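Local structure of enzyme subtilase SubTY from Bacillus sp. TY145 (Bacillus sp., 5FFN) at residues T40-L45 with E236-T241; A46-Q51 with A98-Y103; G174-G179 with Q222-E227. The protein probably hydrolyses peptide bonds in proteins as a serine endopeptidase of the subtilisin family, and binds calcium and sodium ions. All coordinates share one frame; numbering follows the deposited sequence. Where two conformers were deposited one is given.

Contact 1: residues T40-L45 with E236-T241; sequences TSHLDL and ESTWYT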
loop_
_atom_site.group_PDB
_atom_site.type_symbol
_atom_site.label_atom_id
_atom_site.label_comp_id
_atom_site.label_asym_id
_atom_site.label_seq_id
_atom_site.Cartn_x
_atom_site.Cartn_y
_atom_site.Cartn_z
ATOM N N THR A 40 12.372 -13.008 3.384
ATOM C CA THR A 40 13.611 -12.247 3.344
ATOM C C THR A 40 14.766 -13.018 2.654
ATOM O O THR A 40 15.777 -12.407 2.325
ATOM C CB THR A 40 14.063 -11.776 4.768
ATOM O OG1 THR A 40 14.319 -12.906 5.614
ATOM C CG2 THR A 40 12.992 -10.857 5.459
ATOM N N SER A 41 14.589 -14.328 2.450
ATOM C CA SER A 41 15.588 -15.174 1.793
ATOM C C SER A 41 15.315 -15.340 0.304
ATOM O O SER A 41 15.992 -16.107 -0.391
ATOM C CB SER A 41 15.627 -16.556 2.474
ATOM O OG SER A 41 16.241 -16.442 3.737
ATOM N N HIS A 42 14.314 -14.625 -0.220
ATOM C CA HIS A 42 14.139 -14.557 -1.653
ATOM C C HIS A 42 15.473 -14.014 -2.216
ATOM O O HIS A 42 16.121 -13.154 -1.595
ATOM C CB HIS A 42 12.992 -13.608 -1.998
ATOM C CG HIS A 42 12.511 -13.703 -3.401
ATOM N ND1 HIS A 42 13.268 -13.299 -4.479
ATOM C CD2 HIS A 42 11.331 -14.118 -3.903
ATOM C CE1 HIS A 42 12.580 -13.485 -5.580
ATOM N NE2 HIS A 42 11.385 -13.950 -5.257
ATOM N N LEU A 43 15.868 -14.527 -3.377
ATOM C CA LEU A 43 17.140 -14.153 -3.992
ATOM C C LEU A 43 17.236 -12.653 -4.252
ATOM O O LEU A 43 18.285 -12.060 -4.117
ATOM C CB LEU A 43 17.328 -14.904 -5.289
ATOM C CG LEU A 43 17.848 -16.336 -5.148
ATOM C CD1 LEU A 43 17.874 -16.971 -6.497
ATOM C CD2 LEU A 43 19.223 -16.331 -4.536
ATOM N N ASP A 44 16.098 -12.042 -4.562
ATOM C CA ASP A 44 16.062 -10.597 -4.835
ATOM C C ASP A 44 15.909 -9.726 -3.593
ATOM O O ASP A 44 15.983 -8.513 -3.691
ATOM C CB ASP A 44 14.984 -10.312 -5.876
ATOM C CG ASP A 44 15.211 -11.051 -7.183
ATOM O OD1 ASP A 44 16.365 -11.503 -7.453
ATOM O OD2 ASP A 44 14.256 -11.171 -7.965
ATOM N N LEU A 45 15.700 -10.339 -2.425
ATOM C CA LEU A 45 15.676 -9.621 -1.170
ATOM C C LEU A 45 16.834 -9.937 -0.223
ATOM O O LEU A 45 16.997 -9.288 0.805
ATOM C CB LEU A 45 14.321 -9.893 -0.450
ATOM C CG LEU A 45 13.051 -9.565 -1.232
ATOM C CD1 LEU A 45 11.830 -9.874 -0.364
ATOM C CD2 LEU A 45 13.020 -8.088 -1.679
ATOM N N GLU A 236 3.996 -6.894 -11.241
ATOM C CA GLU A 236 4.878 -8.025 -10.957
ATOM C C GLU A 236 5.925 -7.732 -9.908
ATOM O O GLU A 236 6.570 -6.673 -9.892
ATOM C CB GLU A 236 5.562 -8.454 -12.260
ATOM C CG GLU A 236 6.415 -9.680 -12.139
ATOM C CD GLU A 236 6.969 -10.151 -13.494
ATOM O OE1 GLU A 236 6.775 -9.419 -14.513
ATOM O OE2 GLU A 236 7.536 -11.279 -13.515
ATOM N N SER A 237 6.098 -8.667 -8.970
ATOM C CA SER A 237 7.099 -8.527 -7.965
ATOM C C SER A 237 7.427 -9.923 -7.410
ATOM O O SER A 237 6.900 -10.942 -7.917
ATOM C CB SER A 237 6.613 -7.587 -6.832
ATOM O OG SER A 237 7.635 -7.272 -5.944
ATOM N N THR A 238 8.275 -9.895 -6.395
ATOM C CA THR A 238 8.743 -11.050 -5.623
ATOM C C THR A 238 7.569 -11.741 -4.892
ATOM O O THR A 238 6.612 -11.086 -4.499
ATOM C CB THR A 238 9.789 -10.632 -4.623
ATOM O OG1 THR A 238 9.376 -9.475 -3.881
ATOM C CG2 THR A 238 11.143 -10.307 -5.273
ATOM N N TRP A 239 7.681 -13.061 -4.712
ATOM C CA TRP A 239 6.619 -13.868 -4.101
ATOM C C TRP A 239 7.186 -14.818 -3.058
ATOM O O TRP A 239 8.374 -15.153 -3.061
ATOM C CB TRP A 239 5.850 -14.609 -5.173
ATOM C CG TRP A 239 4.495 -15.089 -4.791
ATOM C CD1 TRP A 239 4.043 -16.386 -4.750
ATOM C CD2 TRP A 239 3.391 -14.272 -4.432
ATOM N NE1 TRP A 239 2.715 -16.415 -4.397
ATOM C CE2 TRP A 239 2.296 -15.124 -4.185
ATOM C CE3 TRP A 239 3.221 -12.886 -4.301
ATOM C CZ2 TRP A 239 1.047 -14.632 -3.812
ATOM C CZ3 TRP A 239 1.979 -12.402 -3.971
ATOM C CH2 TRP A 239 0.911 -13.268 -3.720
ATOM N N TYR A 240 6.335 -15.177 -2.090
ATOM C CA TYR A 240 6.792 -15.819 -0.876
ATOM C C TYR A 240 7.324 -17.247 -1.112
ATOM O O TYR A 240 8.060 -17.747 -0.282
ATOM C CB TYR A 240 5.683 -15.863 0.209
ATOM C CG TYR A 240 4.615 -16.923 0.019
ATOM C CD1 TYR A 240 3.613 -16.790 -0.929
ATOM C CD2 TYR A 240 4.583 -18.044 0.869
ATOM C CE1 TYR A 240 2.636 -17.761 -1.073
ATOM C CE2 TYR A 240 3.612 -18.997 0.751
ATOM C CZ TYR A 240 2.650 -18.878 -0.207
ATOM O OH TYR A 240 1.680 -19.865 -0.316
ATOM N N THR A 241 6.959 -17.844 -2.220
ATOM C CA THR A 241 7.495 -19.164 -2.563
ATOM C C THR A 241 8.815 -19.137 -3.336
ATOM O O THR A 241 9.367 -20.216 -3.641
ATOM C CB THR A 241 6.465 -19.980 -3.297
ATOM O OG1 THR A 241 5.951 -19.254 -4.408
ATOM C CG2 THR A 241 5.313 -20.328 -2.340
#
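His42 lies with one face of its imidazole against the methyl group of Thr238, and this apolar touch carries most of the contact. Thr238 CG2 stands 3.6 Å from the centroid of the His42 ring, 17° off its normal, a CH-pi contact over the face. The same methyl also meets Asp44 CB at 3.9 Å, so it touches the imidazole and the start of the aspartate side chain together. A beta-branched threonine suits this place because its two branches do different work: the methyl packs on the ring while OG1 hydrogen-bonds the carbonyl of Thr74.

The polar interactions lie round the ring's edge. With chi1 at -166°, His42 CG is anti to the main-chain N, which carries the ring across to the 236-241 segment. ND1 accepts the amide hydrogen of Asp44 at 3.1 Å, nearly straight at 166° and in the ring plane. NE2 bonds the carbonyl of Gly243, and the CD2 edge faces Trp239 O at 3.2 Å. Bonds at both nitrogens should fix the ring's rotation. Asp44 OD2 is in turn held by Tyr244 OH and Val91 N.

No hydrogen bond joins the two segments directly. This is buried structural packing that joins the loop between strands 29-35 and 49-54 to the two-stranded antiparallel sheet 235-238/244-247, with Tyr244 meeting the imidazole edge-to-face and helix 72-81 packing against Leu45 and Ser237.

Contact 2: residues A46-Q51 with A98-Y103; sequences AGSAEQ and AKLWAY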
loop_
_atom_site.group_PDB
_atom_site.type_symbol
_atom_site.label_atom_id
_atom_site.label_comp_id
_atom_site.label_asym_id
_atom_site.label_seq_id
_atom_site.Cartn_x
_atom_site.Cartn_y
_atom_site.Cartn_z
ATOM N N ALA A 46 17.670 -10.914 -0.576
ATOM C CA ALA A 46 18.647 -11.428 0.336
ATOM C C ALA A 46 19.557 -10.345 0.815
ATOM O O ALA A 46 20.027 -9.538 0.024
ATOM C CB ALA A 46 19.434 -12.570 -0.315
ATOM N N GLY A 47 19.773 -10.322 2.124
ATOM C CA GLY A 47 20.676 -9.382 2.774
ATOM C C GLY A 47 20.087 -8.007 3.013
ATOM O O GLY A 47 20.720 -7.142 3.657
ATOM N N SER A 48 18.851 -7.800 2.579
ATOM C CA SER A 48 18.207 -6.493 2.789
ATOM C C SER A 48 17.560 -6.340 4.154
ATOM O O SER A 48 17.503 -5.233 4.685
ATOM C CB SER A 48 17.171 -6.201 1.693
ATOM O OG SER A 48 16.085 -7.126 1.688
ATOM N N ALA A 49 17.113 -7.443 4.740
ATOM C CA ALA A 49 16.381 -7.372 6.015
ATOM C C ALA A 49 17.291 -7.113 7.187
ATOM O O ALA A 49 18.064 -7.999 7.574
ATOM C CB ALA A 49 15.584 -8.654 6.235
ATOM N N GLU A 50 17.213 -5.931 7.765
ATOM C CA GLU A 50 17.910 -5.617 8.994
ATOM C C GLU A 50 17.098 -5.852 10.252
ATOM O O GLU A 50 17.658 -5.892 11.356
ATOM C CB GLU A 50 18.453 -4.179 8.977
ATOM C CG GLU A 50 19.615 -4.100 7.995
ATOM C CD GLU A 50 20.338 -2.781 7.919
ATOM O OE1 GLU A 50 19.788 -1.748 8.365
ATOM O OE2 GLU A 50 21.497 -2.817 7.388
ATOM N N GLN A 51 15.773 -5.870 10.118
ATOM C CA GLN A 51 14.881 -6.251 11.234
ATOM C C GLN A 51 13.816 -7.188 10.679
ATOM O O GLN A 51 13.425 -7.097 9.512
ATOM C CB GLN A 51 14.241 -5.057 11.955
ATOM C CG GLN A 51 15.177 -4.030 12.569
ATOM C CD GLN A 51 14.535 -3.211 13.646
ATOM O OE1 GLN A 51 13.389 -3.441 14.017
ATOM N NE2 GLN A 51 15.264 -2.216 14.164
ATOM N N ALA A 98 18.088 0.385 -0.422
ATOM C CA ALA A 98 17.451 0.612 0.897
ATOM C C ALA A 98 17.468 -0.700 1.678
ATOM O O ALA A 98 17.582 -1.778 1.089
ATOM C CB ALA A 98 16.003 1.135 0.743
ATOM N N LYS A 99 17.356 -0.590 2.990
ATOM C CA LYS A 99 17.257 -1.759 3.856
ATOM C C LYS A 99 15.812 -1.938 4.341
ATOM O O LYS A 99 15.052 -0.995 4.400
ATOM C CB LYS A 99 18.205 -1.644 5.018
ATOM C CG LYS A 99 19.678 -1.795 4.601
ATOM C CD LYS A 99 20.037 -3.142 4.002
ATOM C CE LYS A 99 21.550 -3.103 3.596
ATOM N NZ LYS A 99 22.023 -4.435 3.111
ATOM N N LEU A 100 15.512 -3.172 4.719
ATOM C CA LEU A 100 14.153 -3.607 5.018
ATOM C C LEU A 100 13.992 -3.866 6.510
ATOM O O LEU A 100 14.824 -4.522 7.152
ATOM C CB LEU A 100 13.788 -4.812 4.152
ATOM C CG LEU A 100 12.521 -5.592 4.494
ATOM C CD1 LEU A 100 11.259 -4.761 4.178
ATOM C CD2 LEU A 100 12.432 -6.879 3.753
ATOM N N TRP A 101 12.922 -3.316 7.083
ATOM C CA TRP A 101 12.454 -3.771 8.384
ATOM C C TRP A 101 11.130 -4.520 8.108
ATOM O O TRP A 101 10.087 -3.902 7.802
ATOM C CB TRP A 101 12.269 -2.646 9.376
ATOM C CG TRP A 101 13.508 -1.843 9.853
ATOM C CD1 TRP A 101 14.808 -2.033 9.480
ATOM C CD2 TRP A 101 13.518 -0.799 10.821
ATOM N NE1 TRP A 101 15.630 -1.167 10.153
ATOM C CE2 TRP A 101 14.871 -0.398 10.992
ATOM C CE3 TRP A 101 12.519 -0.150 11.582
ATOM C CZ2 TRP A 101 15.238 0.625 11.835
ATOM C CZ3 TRP A 101 12.899 0.861 12.434
ATOM C CH2 TRP A 101 14.269 1.228 12.574
ATOM N N ALA A 102 11.167 -5.845 8.221
ATOM C CA ALA A 102 10.024 -6.682 7.865
ATOM C C ALA A 102 9.223 -6.946 9.134
ATOM O O ALA A 102 9.637 -7.739 9.965
ATOM C CB ALA A 102 10.462 -7.976 7.205
ATOM N N TYR A 103 8.097 -6.237 9.298
ATOM C CA TYR A 103 7.269 -6.363 10.506
ATOM C C TYR A 103 5.968 -7.046 10.145
ATOM O O TYR A 103 5.182 -6.521 9.360
ATOM C CB TYR A 103 6.971 -5.006 11.101
ATOM C CG TYR A 103 8.071 -4.339 11.884
ATOM C CD1 TYR A 103 9.423 -4.717 11.782
ATOM C CD2 TYR A 103 7.764 -3.261 12.716
ATOM C CE1 TYR A 103 10.413 -4.045 12.503
ATOM C CE2 TYR A 103 8.742 -2.609 13.449
ATOM C CZ TYR A 103 10.090 -3.012 13.319
ATOM O OH TYR A 103 11.035 -2.309 14.061
HETATM O O HOH W 1 18.417 -1.195 10.463
HETATM O O HOH W 2 22.316 -5.040 5.911
#
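Ser48 through Gln51 pair with Leu100 through Ala102 as parallel strands interrupted by a beta bulge, part of the large, mainly parallel sheet of the subtilisin fold. Leu100 N donates to Ser48 O at 2.9 Å, and Ala102 N donates to Gln51 O. Between them Leu100 O receives two amides, Glu50 N at 2.8 Å and, weakly, Gln51 N; this shared acceptor accompanies the one-residue shift in register.

The side chain of Gln51 lies flat over Trp101. Its CG is 3.7 Å from the centroid of the five-membered ring, and the amide plane, 14° from that of the indole, places NE2 over the same face. Glutamine suits the spot because its methylenes pack on the ring while its amide retains polar partners: Tyr103 OH donates to OE1 at 2.6 Å, Lys53 NZ is a second partner of OE1, and Glu127 takes NE2.

Glu50 crosses Lys99 at about a right angle, its carboxylate resting on the lysine's methylenes. The lysine chain bends at chi2 (-63°), bringing NZ to Gly47 O at 3.1 Å. Gly47 has a positive phi, which glycine adopts readily.

Farther out, Lys30 forms a salt bridge with Glu50 OE1, and waters link the carboxylate to Trp101 NE1 and to Lys99 NZ. Helix 114-131 packs on Trp101 and Tyr103, backing the phenol whose bond to Gln51 OE1 arrives 35° out of the amide carbonyl plane.

Contact 3: residues G174-G179 with Q222-E227; sequences GSNTIG and QERDIE. With CA (calcium ion), chain C.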
loop_
_atom_site.group_PDB
_atom_site.type_symbol
_atom_site.label_atom_id
_atom_site.label_comp_id
_atom_site.label_asym_id
_atom_site.label_seq_id
_atom_site.Cartn_x
_atom_site.Cartn_y
_atom_site.Cartn_z
ATOM N N GLY A 174 -16.594 5.269 -6.552
ATOM C CA GLY A 174 -17.476 6.184 -5.860
ATOM C C GLY A 174 -16.663 7.149 -5.023
ATOM O O GLY A 174 -15.579 6.791 -4.522
ATOM N N SER A 175 -17.158 8.378 -4.913
ATOM C CA SER A 175 -16.476 9.452 -4.188
ATOM C C SER A 175 -16.465 9.212 -2.682
ATOM O O SER A 175 -17.372 8.583 -2.130
ATOM C CB SER A 175 -17.145 10.790 -4.517
ATOM O OG SER A 175 -17.097 11.013 -5.928
ATOM N N ASN A 176 -15.418 9.703 -2.018
ATOM C CA ASN A 176 -15.298 9.657 -0.554
ATOM C C ASN A 176 -15.282 8.264 0.041
ATOM O O ASN A 176 -15.829 8.030 1.124
ATOM C CB ASN A 176 -16.412 10.476 0.124
ATOM C CG ASN A 176 -15.966 11.061 1.447
ATOM O OD1 ASN A 176 -14.780 11.045 1.745
ATOM N ND2 ASN A 176 -16.895 11.594 2.231
ATOM N N THR A 177 -14.652 7.345 -0.665
ATOM C CA THR A 177 -14.510 5.952 -0.255
ATOM C C THR A 177 -13.110 5.634 0.312
ATOM O O THR A 177 -12.827 4.469 0.656
ATOM C CB THR A 177 -14.797 5.002 -1.454
ATOM O OG1 THR A 177 -14.090 5.432 -2.625
ATOM C CG2 THR A 177 -16.330 4.945 -1.788
ATOM N N ILE A 178 -12.252 6.657 0.376
ATOM C CA ILE A 178 -10.892 6.533 0.955
ATOM C C ILE A 178 -10.978 5.822 2.312
ATOM O O ILE A 178 -11.904 6.074 3.096
ATOM C CB ILE A 178 -10.209 7.939 1.045
ATOM C CG1 ILE A 178 -8.726 7.833 1.441
ATOM C CG2 ILE A 178 -10.960 8.840 1.997
ATOM C CD1 ILE A 178 -7.981 9.205 1.410
ATOM N N GLY A 179 -10.050 4.922 2.578
ATOM C CA GLY A 179 -9.932 4.275 3.896
ATOM C C GLY A 179 -8.712 4.742 4.694
ATOM O O GLY A 179 -8.067 5.758 4.384
ATOM N N GLN A 222 -6.054 17.432 4.017
ATOM C CA GLN A 222 -6.951 17.182 5.148
ATOM C C GLN A 222 -7.206 15.679 5.255
ATOM O O GLN A 222 -6.800 14.884 4.394
ATOM C CB GLN A 222 -8.282 17.956 5.010
ATOM C CG GLN A 222 -8.139 19.497 5.087
ATOM C CD GLN A 222 -7.813 20.184 3.756
ATOM O OE1 GLN A 222 -8.213 19.732 2.678
ATOM N NE2 GLN A 222 -7.091 21.306 3.840
ATOM N N GLU A 223 -7.806 15.278 6.367
ATOM C CA GLU A 223 -8.286 13.915 6.492
ATOM C C GLU A 223 -9.232 13.596 5.318
ATOM O O GLU A 223 -10.030 14.450 4.911
ATOM C CB GLU A 223 -8.983 13.737 7.829
ATOM C CG GLU A 223 -9.297 12.322 8.170
ATOM C CD GLU A 223 -9.684 12.170 9.641
ATOM O OE1 GLU A 223 -8.835 11.833 10.479
ATOM O OE2 GLU A 223 -10.854 12.393 9.908
ATOM N N ARG A 224 -9.065 12.392 4.746
ATOM C CA ARG A 224 -9.874 11.850 3.626
ATOM C C ARG A 224 -9.414 12.424 2.258
ATOM O O ARG A 224 -10.106 12.265 1.255
ATOM C CB ARG A 224 -11.382 12.040 3.833
ATOM C CG ARG A 224 -11.926 11.521 5.166
ATOM C CD ARG A 224 -13.463 11.567 5.160
ATOM N NE ARG A 224 -14.023 10.512 4.324
ATOM C CZ ARG A 224 -14.236 9.265 4.738
ATOM N NH1 ARG A 224 -13.968 8.890 5.982
ATOM N NH2 ARG A 224 -14.715 8.368 3.891
ATOM N N ASP A 225 -8.200 12.990 2.195
ATOM C CA ASP A 225 -7.664 13.423 0.924
ATOM C C ASP A 225 -6.655 12.410 0.388
ATOM O O ASP A 225 -5.775 11.918 1.110
ATOM C CB ASP A 225 -6.939 14.762 1.027
ATOM C CG ASP A 225 -7.863 15.957 1.235
ATOM O OD1 ASP A 225 -9.087 15.842 1.163
ATOM O OD2 ASP A 225 -7.289 17.018 1.499
ATOM N N ILE A 226 -6.764 12.128 -0.906
ATOM C CA ILE A 226 -5.730 11.381 -1.622
ATOM C C ILE A 226 -4.517 12.291 -1.799
ATOM O O ILE A 226 -4.643 13.473 -2.055
ATOM C CB ILE A 226 -6.178 10.925 -3.074
ATOM C CG1 ILE A 226 -7.477 10.130 -2.974
ATOM C CG2 ILE A 226 -5.067 10.216 -3.824
ATOM C CD1 ILE A 226 -7.293 8.780 -2.275
ATOM N N GLU A 227 -3.339 11.750 -1.637
ATOM C CA GLU A 227 -2.111 12.587 -1.764
ATOM C C GLU A 227 -1.393 12.443 -3.124
ATOM O O GLU A 227 -1.087 13.431 -3.789
ATOM C CB GLU A 227 -1.191 12.295 -0.583
ATOM C CG GLU A 227 -0.045 13.274 -0.406
ATOM C CD GLU A 227 0.346 13.443 1.078
ATOM O OE1 GLU A 227 -0.475 13.120 1.976
ATOM O OE2 GLU A 227 1.462 13.910 1.345
HETATM CA CA CA C . -7.331 19.153 0.542
HETATM O O HOH W 3 -6.358 18.134 -1.294
#
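Asn176 and Arg224 meet with amide and guanidinium planes almost perpendicular, 89° apart, where two loops of the subtilase fold come together beside a calcium site. The arginine approaches side-on, using two nitrogens. NE donates to Asn176 OD1 at 2.7 Å along a nearly straight line (175°), and NH2 donates to Asn176 O at 3.0 Å; a weak bond also runs from NH2 to OD1. Both main acceptors lie close to the guanidinium plane, so the pair of bonds should restrain its rotation. A bend at chi3 (74°) turns the end of the arginine toward the asparagine, whose short amide presents OD1 close to its own backbone carbonyl.

Over one face of the guanidinium, toward its rim, stands Ile178 CG2, which also touches Arg224 CB at 3.7 Å. The other branch of the isoleucine, extended through CD1, slides past Ile226 in the opposite direction, the two CD1 atoms meeting at 3.8 Å. Two branches let Ile178 pack on the arginine and on the buried Ile226 together; Ala189 and Ala191 of strand 188-194 lie against Ile178 and Ile226 respectively.

Arg224 belongs to a type II beta turn running from Gln222 to Asp225, the two ends of which both bind calcium. Thr215, Asp218 and Ile220 complete the protein ligands, with one water. Arg224 therefore joins the metal-bound turn to the 174-179 loop. Asp225 OD2 has two tasks: it binds the calcium at 2.3 Å and accepts the amide hydrogen of Gln222 from above its carboxylate plane.

In the fold
Contacts 1 and 2 are neighbours, their centres about 12 Å apart; their first segments, 40-45 and 46-51, are consecutive, while 98-103 precedes 236-241 by more than a hundred residues. They touch where Thr40 CG2 packs on Ala49 CB at 3.5 Å and on Ala102 CB. Contact 3 lies across the chain's centre, its own centre about 32 Å from that of contact 1 and 31 Å from that of contact 2, beside the calcium bound by Gln222 and Asp225, with the side chain of Ile178 about 5 Å from a bound sodium ion. Ser251, His72 and Asp35 probably form the catalytic triad of a subtilisin-type enzyme; the side chains of Trp239 and Tyr103 come near them without touching.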